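Local coordinates for BauA (Acinetobacter baumannii, PDB 6HCP), which takes up iron across the outer membrane as a receptor for ferric preacinetobactin, in the TonB-dependent receptor family, at residues S90-G95 with A603-Q608; Y308-T313 with D344-D349; I630-K635 with G648-D653. All blocks are in the same frame, centred on the assembly; numbering follows the deposited sequence.

Interaction 1: S90-G95 with A603-Q608; sequences SIYTNG and AVPKNQ. With C8E ((hydroxyethyloxy)tri(ethyloxy)octane), chain B.
Tyr92 meets residues 603-608 along its whole side chain. At its root, CB lies 3.6 Å from Gln608 NE2. That amide nitrogen also gives a weak hydrogen bond to Ile91 O (3.4 Å, N-H...O 145°), an oxygen that Lys610 NZ grips as well; Gln608 OE1 is 3.3 Å from Ile91 O, two acceptors with no bond between them. With CG anti to the backbone N (chi1 177°), the ring is carried out from the short strand 91-92 and against Pro605. Here Pro605 CD stands over the face, 3.6 Å from the Tyr92 ring centroid and 14° off the ring normal, a CH-pi contact; its nearest ring atom is CD1. The arrangement is that of a TonB-dependent receptor, in which the folded plug domain sits inside the beta-barrel: Tyr92 belongs to the plug, Pro605 to the wall. Tyr92 CD2 is in loose apolar contact with Val604 CG1 at 4.4 Å, and farther out CE2 comes within 3.3 Å of Ala603 O. At the tip, Tyr92 OH donates to a water 2.7 Å away, which in turn donates to Ala603 O at 2.7 Å. The same hydroxyl is hydrogen-bonded to Arg649 NH2 on the barrel wall.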
loop_
_atom_site.group_PDB
_atom_site.type_symbol
_atom_site.label_atom_id
_atom_site.label_comp_id
_atom_site.label_asym_id
_atom_site.label_seq_id
_atom_site.Cartn_x
_atom_site.Cartn_y
_atom_site.Cartn_z
ATOM N N SER A 90 -13.846 18.760 17.760
ATOM C CA SER A 90 -15.194 18.857 18.306
ATOM C C SER A 90 -16.237 18.364 17.299
ATOM O O SER A 90 -17.443 18.457 17.559
ATOM C CB SER A 90 -15.478 20.280 18.758
ATOM O OG SER A 90 -14.722 20.568 19.925
ATOM N N ILE A 91 -15.787 17.875 16.137
ATOM C CA ILE A 91 -16.716 17.310 15.174
ATOM C C ILE A 91 -16.388 15.821 14.994
ATOM O O ILE A 91 -15.228 15.433 14.950
ATOM C CB ILE A 91 -16.655 18.107 13.859
ATOM C CG1 ILE A 91 -17.028 19.571 14.142
ATOM C CG2 ILE A 91 -17.531 17.460 12.796
ATOM C CD1 ILE A 91 -17.246 20.422 12.953
ATOM N N TYR A 92 -17.428 14.993 14.981
ATOM C CA TYR A 92 -17.246 13.560 14.815
ATOM C C TYR A 92 -18.132 13.056 13.681
ATOM O O TYR A 92 -19.323 13.376 13.629
ATOM C CB TYR A 92 -17.594 12.798 16.092
ATOM C CG TYR A 92 -17.490 11.304 15.940
ATOM C CD1 TYR A 92 -16.253 10.692 15.785
ATOM C CD2 TYR A 92 -18.630 10.516 15.836
ATOM C CE1 TYR A 92 -16.154 9.338 15.501
ATOM C CE2 TYR A 92 -18.544 9.166 15.560
ATOM C CZ TYR A 92 -17.299 8.564 15.440
ATOM O OH TYR A 92 -17.226 7.241 15.140
ATOM N N THR A 93 -17.549 12.217 12.819
ATOM C CA THR A 93 -18.306 11.463 11.825
ATOM C C THR A 93 -17.967 9.980 11.977
ATOM O O THR A 93 -16.824 9.619 12.298
ATOM C CB THR A 93 -18.051 11.961 10.387
ATOM O OG1 THR A 93 -18.865 11.190 9.497
ATOM C CG2 THR A 93 -16.600 11.854 9.980
ATOM N N ASN A 94 -18.937 9.118 11.656
ATOM C CA ASN A 94 -18.731 7.698 11.604
ATOM C C ASN A 94 -17.876 7.334 10.369
ATOM O O ASN A 94 -17.365 6.242 10.298
ATOM C CB ASN A 94 -20.046 6.925 11.603
ATOM C CG ASN A 94 -20.939 7.252 10.438
ATOM O OD1 ASN A 94 -21.368 8.409 10.281
ATOM N ND2 ASN A 94 -21.163 6.262 9.581
ATOM N N GLY A 95 -17.846 8.197 9.344
ATOM C CA GLY A 95 -16.827 8.100 8.281
ATOM C C GLY A 95 -17.099 7.033 7.226
ATOM O O GLY A 95 -16.205 6.706 6.451
ATOM N N ALA A 603 -22.432 6.419 20.249
ATOM C CA ALA A 603 -21.953 6.816 18.915
ATOM C C ALA A 603 -20.680 7.659 19.003
ATOM O O ALA A 603 -19.832 7.563 18.107
ATOM C CB ALA A 603 -23.035 7.511 18.117
ATOM N N VAL A 604 -20.620 8.592 19.954
ATOM C CA VAL A 604 -19.568 9.591 19.987
ATOM C C VAL A 604 -18.418 9.107 20.863
ATOM O O VAL A 604 -18.635 8.494 21.898
ATOM C CB VAL A 604 -20.083 10.963 20.452
ATOM C CG1 VAL A 604 -21.006 11.560 19.407
ATOM C CG2 VAL A 604 -20.737 10.886 21.821
ATOM N N PRO A 605 -17.165 9.439 20.496
ATOM C CA PRO A 605 -16.007 9.125 21.329
ATOM C C PRO A 605 -15.849 10.183 22.420
ATOM O O PRO A 605 -16.201 11.347 22.206
ATOM C CB PRO A 605 -14.830 9.203 20.345
ATOM C CG PRO A 605 -15.274 10.206 19.324
ATOM C CD PRO A 605 -16.775 10.024 19.201
ATOM N N LYS A 606 -15.221 9.801 23.536
ATOM C CA LYS A 606 -14.933 10.763 24.595
ATOM C C LYS A 606 -13.650 11.548 24.307
ATOM O O LYS A 606 -13.540 12.687 24.703
ATOM C CB LYS A 606 -14.834 10.063 25.947
ATOM C CG LYS A 606 -16.181 9.557 26.439
ATOM C CD LYS A 606 -16.109 8.866 27.780
ATOM C CE LYS A 606 -16.135 9.813 28.949
ATOM N NZ LYS A 606 -16.642 9.101 30.145
ATOM N N ASN A 607 -12.731 10.957 23.552
ATOM C CA ASN A 607 -11.440 11.617 23.273
ATOM C C ASN A 607 -11.253 11.713 21.756
ATOM O O ASN A 607 -11.358 10.711 21.084
ATOM C CB ASN A 607 -10.261 10.866 23.899
ATOM C CG ASN A 607 -10.421 10.635 25.397
ATOM O OD1 ASN A 607 -10.959 11.473 26.091
ATOM N ND2 ASN A 607 -9.749 9.636 25.929
ATOM N N GLN A 608 -10.769 12.869 21.286
ATOM C CA GLN A 608 -10.333 13.030 19.900
ATOM C C GLN A 608 -9.043 13.837 19.869
ATOM O O GLN A 608 -8.869 14.798 20.623
ATOM C CB GLN A 608 -11.365 13.767 19.052
ATOM C CG GLN A 608 -12.687 13.050 18.882
ATOM C CD GLN A 608 -13.441 13.635 17.707
ATOM O OE1 GLN A 608 -12.844 14.095 16.746
ATOM N NE2 GLN A 608 -14.718 13.877 17.897
HETATM C C1 C8E B . -7.653 20.198 26.271
HETATM C C2 C8E B . -6.922 18.881 26.326
HETATM C C3 C8E B . -7.798 17.721 25.865
HETATM C C4 C8E B . -6.988 16.424 25.876
HETATM C C5 C8E B . -7.747 15.252 25.263
HETATM C C6 C8E B . -6.797 14.160 24.778
HETATM C C7 C8E B . -7.527 13.149 23.901
HETATM C C8 C8E B . -6.584 12.318 23.016
HETATM O O9 C8E B . -7.087 11.004 22.805
HETATM C C10 C8E B . -6.997 10.459 21.481
HETATM C C11 C8E B . -7.610 9.070 21.400
HETATM O O12 C8E B . -6.665 8.005 21.525
HETATM C C13 C8E B . -6.961 7.130 22.655
HETATM C C14 C8E B . -7.394 5.703 22.245
HETATM O O15 C8E B . -8.381 5.047 23.102
HETATM C C16 C8E B . -9.017 3.882 22.476
HETATM C C17 C8E B . -10.157 3.182 23.282
HETATM O O18 C8E B . -10.451 1.922 22.593
HETATM O O HOH W 1 -19.276 5.781 16.219
#

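Interaction 2: Y308-T313 with D344-D349; sequences YGQSTT and DKKSAD. With EDO (1,2-ethanediol), chain L.
Lys345, Tyr308 and Ser311 lose the most surface where residues 308-313 run antiparallel to residues 344-349, at 163° between the strand directions and 4.7 Å at the closest approach of their axes. The strands are neighbouring staves of the transmembrane beta-barrel wall. Two hydrogen-bonded pairs, Gly309 with Ser347 and Ser311 with Lys345, fix the register; within the second, Lys345 N reaches Ser311 O at 2.8 Å.

Lys345 and Ser311 put their side chains on the face turned to the plug. The lysine is bent at its outer torsions (chi3 -96°, chi4 149°), which carries the ammonium group across the neighbouring strand. There NZ donates to Ser311 OG at 2.7 Å and to Thr313 OG1 at 2.9 Å. Each hydroxyl has a further partner: Ser311 OG bonds Gly123 O of the plug, and Thr313 OG1 bonds Asp287 OD1. Close by on this face, Ser347 OG is held by Phe122 O, a second tie to the plug.

Tyr308 stands on the other face with Gln310, Thr312, Asp344, Lys346 and Ala348. Its side chain runs beside that of Lys346, pointing the same way, with OH 3.5 Å from Lys346 CD. Ala348 CB sits at the ring edge, 4.3 Å from Tyr308 CD1. A weak hydrogen bond from Gln310 NE2 to Tyr308 OH (3.4 Å) adds a link along the strand, and Asp344 OD2 accepts from O1 of an ethanediol molecule at 2.7 Å.

The chemistry therefore differs between the faces. Toward the plug, the two hydroxyls bridge the Lys345 ammonium to a plug carbonyl and a wall carboxylate, and the nearby carboxylate probably favours the charged lysine; the opposite face is mixed, more exposed and partly polar.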
loop_
_atom_site.group_PDB
_atom_site.type_symbol
_atom_site.label_atom_id
_atom_site.label_comp_id
_atom_site.label_asym_id
_atom_site.label_seq_id
_atom_site.Cartn_x
_atom_site.Cartn_y
_atom_site.Cartn_z
ATOM N N TYR A 308 -35.016 36.075 1.015
ATOM C CA TYR A 308 -36.028 35.139 0.680
ATOM C C TYR A 308 -35.392 34.016 -0.140
ATOM O O TYR A 308 -34.589 34.274 -1.040
ATOM C CB TYR A 308 -37.147 35.782 -0.148
ATOM C CG TYR A 308 -38.204 34.800 -0.591
ATOM C CD1 TYR A 308 -39.163 34.340 0.305
ATOM C CD2 TYR A 308 -38.170 34.221 -1.853
ATOM C CE1 TYR A 308 -40.109 33.396 -0.067
ATOM C CE2 TYR A 308 -39.108 33.273 -2.240
ATOM C CZ TYR A 308 -40.084 32.864 -1.345
ATOM O OH TYR A 308 -40.986 31.899 -1.677
ATOM N N GLY A 309 -35.892 32.801 0.066
ATOM C CA GLY A 309 -35.430 31.665 -0.699
ATOM C C GLY A 309 -36.435 30.547 -0.741
ATOM O O GLY A 309 -37.380 30.486 0.062
ATOM N N GLN A 310 -36.147 29.579 -1.615
ATOM C CA GLN A 310 -36.926 28.384 -1.740
ATOM C C GLN A 310 -36.018 27.253 -2.241
ATOM O O GLN A 310 -35.028 27.476 -2.962
ATOM C CB GLN A 310 -38.093 28.606 -2.710
ATOM C CG GLN A 310 -37.645 29.196 -4.027
ATOM C CD GLN A 310 -38.813 29.563 -4.909
ATOM O OE1 GLN A 310 -38.821 29.269 -6.102
ATOM N NE2 GLN A 310 -39.832 30.159 -4.310
ATOM N N SER A 311 -36.442 26.023 -1.979
ATOM C CA SER A 311 -35.736 24.887 -2.476
ATOM C C SER A 311 -36.703 23.722 -2.582
ATOM O O SER A 311 -37.760 23.713 -1.942
ATOM C CB SER A 311 -34.529 24.550 -1.606
ATOM O OG SER A 311 -34.933 24.053 -0.339
ATOM N N THR A 312 -36.321 22.739 -3.396
ATOM C CA THR A 312 -37.032 21.503 -3.499
ATOM C C THR A 312 -36.025 20.359 -3.381
ATOM O O THR A 312 -34.932 20.442 -3.909
ATOM C CB THR A 312 -37.801 21.396 -4.824
ATOM O OG1 THR A 312 -36.806 21.445 -5.845
ATOM C CG2 THR A 312 -38.821 22.501 -5.018
ATOM N N THR A 313 -36.477 19.282 -2.758
ATOM C CA THR A 313 -35.746 18.047 -2.616
ATOM C C THR A 313 -36.618 16.911 -3.133
ATOM O O THR A 313 -37.778 16.811 -2.763
ATOM C CB THR A 313 -35.388 17.785 -1.150
ATOM O OG1 THR A 313 -34.536 18.843 -0.716
ATOM C CG2 THR A 313 -34.766 16.419 -0.941
ATOM N N ASP A 344 -41.085 20.715 -0.695
ATOM C CA ASP A 344 -41.002 22.087 -1.180
ATOM C C ASP A 344 -40.871 23.027 0.023
ATOM O O ASP A 344 -41.718 23.006 0.924
ATOM C CB ASP A 344 -42.249 22.458 -1.990
ATOM C CG ASP A 344 -42.347 21.759 -3.337
ATOM O OD1 ASP A 344 -41.298 21.436 -3.907
ATOM O OD2 ASP A 344 -43.474 21.552 -3.806
ATOM N N LYS A 345 -39.818 23.849 0.009
ATOM C CA LYS A 345 -39.439 24.684 1.128
ATOM C C LYS A 345 -39.477 26.152 0.690
ATOM O O LYS A 345 -39.050 26.481 -0.411
ATOM C CB LYS A 345 -38.025 24.321 1.593
ATOM C CG LYS A 345 -37.866 22.959 2.250
ATOM C CD LYS A 345 -36.439 22.398 2.227
ATOM C CE LYS A 345 -36.251 21.448 1.055
ATOM N NZ LYS A 345 -34.870 21.450 0.530
ATOM N N LYS A 346 -39.826 27.028 1.637
ATOM C CA LYS A 346 -39.683 28.470 1.491
ATOM C C LYS A 346 -39.205 29.067 2.809
ATOM O O LYS A 346 -39.594 28.602 3.873
ATOM C CB LYS A 346 -41.032 29.104 1.124
ATOM C CG LYS A 346 -41.611 28.672 -0.216
ATOM C CD LYS A 346 -42.975 29.308 -0.499
ATOM C CE LYS A 346 -43.850 28.487 -1.426
ATOM N NZ LYS A 346 -43.120 28.081 -2.649
ATOM N N SER A 347 -38.393 30.118 2.734
ATOM C CA SER A 347 -37.824 30.676 3.926
ATOM C C SER A 347 -37.526 32.162 3.726
ATOM O O SER A 347 -37.276 32.645 2.622
ATOM C CB SER A 347 -36.585 29.911 4.363
ATOM O OG SER A 347 -35.653 29.901 3.325
ATOM N N ALA A 348 -37.518 32.885 4.837
ATOM C CA ALA A 348 -37.307 34.325 4.789
ATOM C C ALA A 348 -36.707 34.784 6.105
ATOM O O ALA A 348 -36.981 34.202 7.163
ATOM C CB ALA A 348 -38.620 35.024 4.486
ATOM N N ASP A 349 -35.977 35.895 6.029
ATOM C CA ASP A 349 -35.343 36.528 7.163
ATOM C C ASP A 349 -35.147 37.998 6.791
ATOM O O ASP A 349 -34.486 38.283 5.771
ATOM C CB ASP A 349 -34.004 35.852 7.468
ATOM C CG ASP A 349 -33.203 36.463 8.604
ATOM O OD1 ASP A 349 -33.652 37.480 9.177
ATOM O OD2 ASP A 349 -32.128 35.903 8.920
HETATM C C1 EDO L . -44.583 17.761 -3.241
HETATM O O1 EDO L . -44.128 18.921 -3.940
HETATM C C2 EDO L . -44.630 18.107 -1.764
HETATM O O2 EDO L . -45.291 19.361 -1.558
#

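Interaction 3: I630-K635 with G648-D653; sequences INAVSK and GRTLLD. With C8E ((hydroxyethyloxy)tri(ethyloxy)octane), chain B.
Val633 CG2 approaches the Arg649 guanidinium obliquely, 3.8 Å from NH2, with the two side chains lying alongside each other and pointing the same way. Bends at chi2 (-77°) and chi3 (-49°) fold the arginine back beside the valine, and outside the pair Gln636 OE1 accepts from its NH1. The other flat side-chain group, the Asn631 amide, has Leu651 CD1 as a loose neighbour 4.3 Å from ND2. All four residues lie on one face of an antiparallel beta hairpin of the barrel wall, strands 622-637 and 645-662.

Asn631 and Leu651 form its clear hydrogen-bonded pair. Asn631 N donates to Leu651 O at 3.0 Å, and Leu651 N returns a bond of 2.8 Å to Asn631 O. Toward the hairpin end, Val633 N bonds Arg649 O at 3.0 Å. A water donates to both Asn631 O and Arg649 O, so each of these carbonyls serves a backbone N-H and the water.

The reverse face is mainly apolar. Ile630 CG1 touches both Thr650 CG2 and Leu652 CD2, 3.8 Å from each, with the Ile630 and Leu652 side chains side by side, while Ala632 CB touches Thr650 OG1 at 3.3 Å. Phe186 and Tyr180 of a second subunit pack on Ile630 and Leu652 respectively, placing this side at the contact between protein copies. Thr650 OG1 also shares a water with Val633 O. At the Gly648 end, a detergent molecule follows the backbone, and its terminal oxygen O18 accepts from Gly648 N at 3.1 Å with an N-H...O angle of 172°.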
loop_
_atom_site.group_PDB
_atom_site.type_symbol
_atom_site.label_atom_id
_atom_site.label_comp_id
_atom_site.label_asym_id
_atom_site.label_seq_id
_atom_site.Cartn_x
_atom_site.Cartn_y
_atom_site.Cartn_z
ATOM N N ILE A 630 -3.500 13.069 10.897
ATOM C CA ILE A 630 -3.820 11.999 11.818
ATOM C C ILE A 630 -5.137 12.335 12.525
ATOM O O ILE A 630 -5.445 13.489 12.791
ATOM C CB ILE A 630 -2.666 11.774 12.816
ATOM C CG1 ILE A 630 -2.917 10.562 13.709
ATOM C CG2 ILE A 630 -2.410 13.017 13.643
ATOM C CD1 ILE A 630 -1.673 10.044 14.406
ATOM N N ASN A 631 -5.933 11.294 12.754
ATOM C CA ASN A 631 -7.255 11.397 13.343
ATOM C C ASN A 631 -7.405 10.211 14.300
ATOM O O ASN A 631 -7.506 9.095 13.859
ATOM C CB ASN A 631 -8.313 11.444 12.236
ATOM C CG ASN A 631 -9.740 11.214 12.709
ATOM O OD1 ASN A 631 -10.033 11.305 13.892
ATOM N ND2 ASN A 631 -10.626 10.836 11.796
ATOM N N ALA A 632 -7.283 10.474 15.603
ATOM C CA ALA A 632 -7.300 9.457 16.632
ATOM C C ALA A 632 -8.499 9.681 17.551
ATOM O O ALA A 632 -8.642 10.756 18.140
ATOM C CB ALA A 632 -6.017 9.496 17.430
ATOM N N VAL A 633 -9.317 8.644 17.708
ATOM C CA VAL A 633 -10.446 8.707 18.635
ATOM C C VAL A 633 -10.455 7.467 19.530
ATOM O O VAL A 633 -9.950 6.420 19.160
ATOM C CB VAL A 633 -11.786 8.883 17.903
ATOM C CG1 VAL A 633 -11.739 10.049 16.936
ATOM C CG2 VAL A 633 -12.235 7.619 17.191
ATOM N N SER A 634 -11.150 7.603 20.665
ATOM C CA SER A 634 -11.345 6.541 21.632
ATOM C C SER A 634 -12.656 5.801 21.334
ATOM O O SER A 634 -13.315 6.036 20.328
ATOM C CB SER A 634 -11.310 7.088 23.028
ATOM O OG SER A 634 -12.278 8.104 23.196
ATOM N N LYS A 635 -13.009 4.857 22.209
ATOM C CA LYS A 635 -14.101 3.938 21.937
ATOM C C LYS A 635 -15.446 4.677 21.905
ATOM O O LYS A 635 -15.590 5.757 22.492
ATOM C CB LYS A 635 -14.097 2.839 22.996
ATOM C CG LYS A 635 -14.449 3.265 24.413
ATOM C CD LYS A 635 -14.661 2.027 25.280
ATOM C CE LYS A 635 -15.123 2.324 26.681
ATOM N NZ LYS A 635 -15.536 1.074 27.360
ATOM N N GLY A 648 -11.683 2.574 19.791
ATOM C CA GLY A 648 -11.113 3.698 19.065
ATOM C C GLY A 648 -10.413 3.238 17.793
ATOM O O GLY A 648 -10.197 2.046 17.574
ATOM N N ARG A 649 -10.131 4.184 16.904
ATOM C CA ARG A 649 -9.249 3.923 15.773
ATOM C C ARG A 649 -8.473 5.198 15.453
ATOM O O ARG A 649 -8.853 6.314 15.847
ATOM C CB ARG A 649 -10.015 3.368 14.568
ATOM C CG ARG A 649 -10.597 4.403 13.620
ATOM C CD ARG A 649 -11.862 5.094 14.109
ATOM N NE ARG A 649 -12.872 4.160 14.586
ATOM C CZ ARG A 649 -14.103 4.506 14.976
ATOM N NH1 ARG A 649 -14.876 3.579 15.533
ATOM N NH2 ARG A 649 -14.551 5.749 14.762
ATOM N N THR A 650 -7.334 4.994 14.804
ATOM C CA THR A 650 -6.452 6.075 14.382
ATOM C C THR A 650 -6.272 5.950 12.878
ATOM O O THR A 650 -5.903 4.898 12.392
ATOM C CB THR A 650 -5.120 6.039 15.146
ATOM O OG1 THR A 650 -5.362 6.344 16.513
ATOM C CG2 THR A 650 -4.124 7.052 14.631
ATOM N N LEU A 651 -6.618 7.010 12.149
ATOM C CA LEU A 651 -6.533 7.023 10.699
ATOM C C LEU A 651 -5.453 8.020 10.260
ATOM O O LEU A 651 -5.323 9.095 10.835
ATOM C CB LEU A 651 -7.906 7.395 10.124
ATOM C CG LEU A 651 -9.065 6.493 10.576
ATOM C CD1 LEU A 651 -10.379 6.963 9.969
ATOM C CD2 LEU A 651 -8.818 5.034 10.210
ATOM N N LEU A 652 -4.735 7.659 9.186
ATOM C CA LEU A 652 -3.718 8.492 8.596
ATOM C C LEU A 652 -4.152 8.869 7.187
ATOM O O LEU A 652 -4.650 8.028 6.452
ATOM C CB LEU A 652 -2.391 7.740 8.524
ATOM C CG LEU A 652 -1.798 7.278 9.853
ATOM C CD1 LEU A 652 -0.464 6.571 9.596
ATOM C CD2 LEU A 652 -1.615 8.430 10.809
ATOM N N ASP A 653 -3.812 10.098 6.791
ATOM C CA ASP A 653 -3.972 10.548 5.423
ATOM C C ASP A 653 -2.650 11.209 4.989
ATOM O O ASP A 653 -1.966 11.819 5.792
ATOM C CB ASP A 653 -5.148 11.526 5.277
ATOM C CG ASP A 653 -6.389 11.155 6.075
ATOM O OD1 ASP A 653 -6.914 10.019 5.882
ATOM O OD2 ASP A 653 -6.880 12.047 6.823
HETATM C C1 C8E B . -7.653 20.198 26.271
HETATM C C2 C8E B . -6.922 18.881 26.326
HETATM C C3 C8E B . -7.798 17.721 25.865
HETATM C C4 C8E B . -6.988 16.424 25.876
HETATM C C5 C8E B . -7.747 15.252 25.263
HETATM C C6 C8E B . -6.797 14.160 24.778
HETATM C C7 C8E B . -7.527 13.149 23.901
HETATM C C8 C8E B . -6.584 12.318 23.016
HETATM O O9 C8E B . -7.087 11.004 22.805
HETATM C C10 C8E B . -6.997 10.459 21.481
HETATM C C11 C8E B . -7.610 9.070 21.400
HETATM O O12 C8E B . -6.665 8.005 21.525
HETATM C C13 C8E B . -6.961 7.130 22.655
HETATM C C14 C8E B . -7.394 5.703 22.245
HETATM O O15 C8E B . -8.381 5.047 23.102
HETATM C C16 C8E B . -9.017 3.882 22.476
HETATM C C17 C8E B . -10.157 3.182 23.282
HETATM O O18 C8E B . -10.451 1.922 22.593
HETATM O O HOH W 2 -10.271 8.086 13.880
HETATM O O HOH W 3 -7.234 5.234 18.328
#

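In the fold
Interactions 1 and 3 form one continuous patch on the same side of the chain's centre, their own centres 10 Å apart. Strands 599-618 and 622-637 are neighbours in the wall, joined here by Asn607 N to Ser634 OG at 2.9 Å, and Arg649 is a residue shared by both contacts. Both also touch the same detergent molecule. Interaction 2 lies across the chain's centre, its centre about 31 Å from that of interaction 1 and about 38 Å from that of interaction 3. Plug and wall thus meet at both interaction 1 and interaction 2, on opposite sides of the chain's centre; along the chain, interaction 2 is nested within the loop closed by interaction 1.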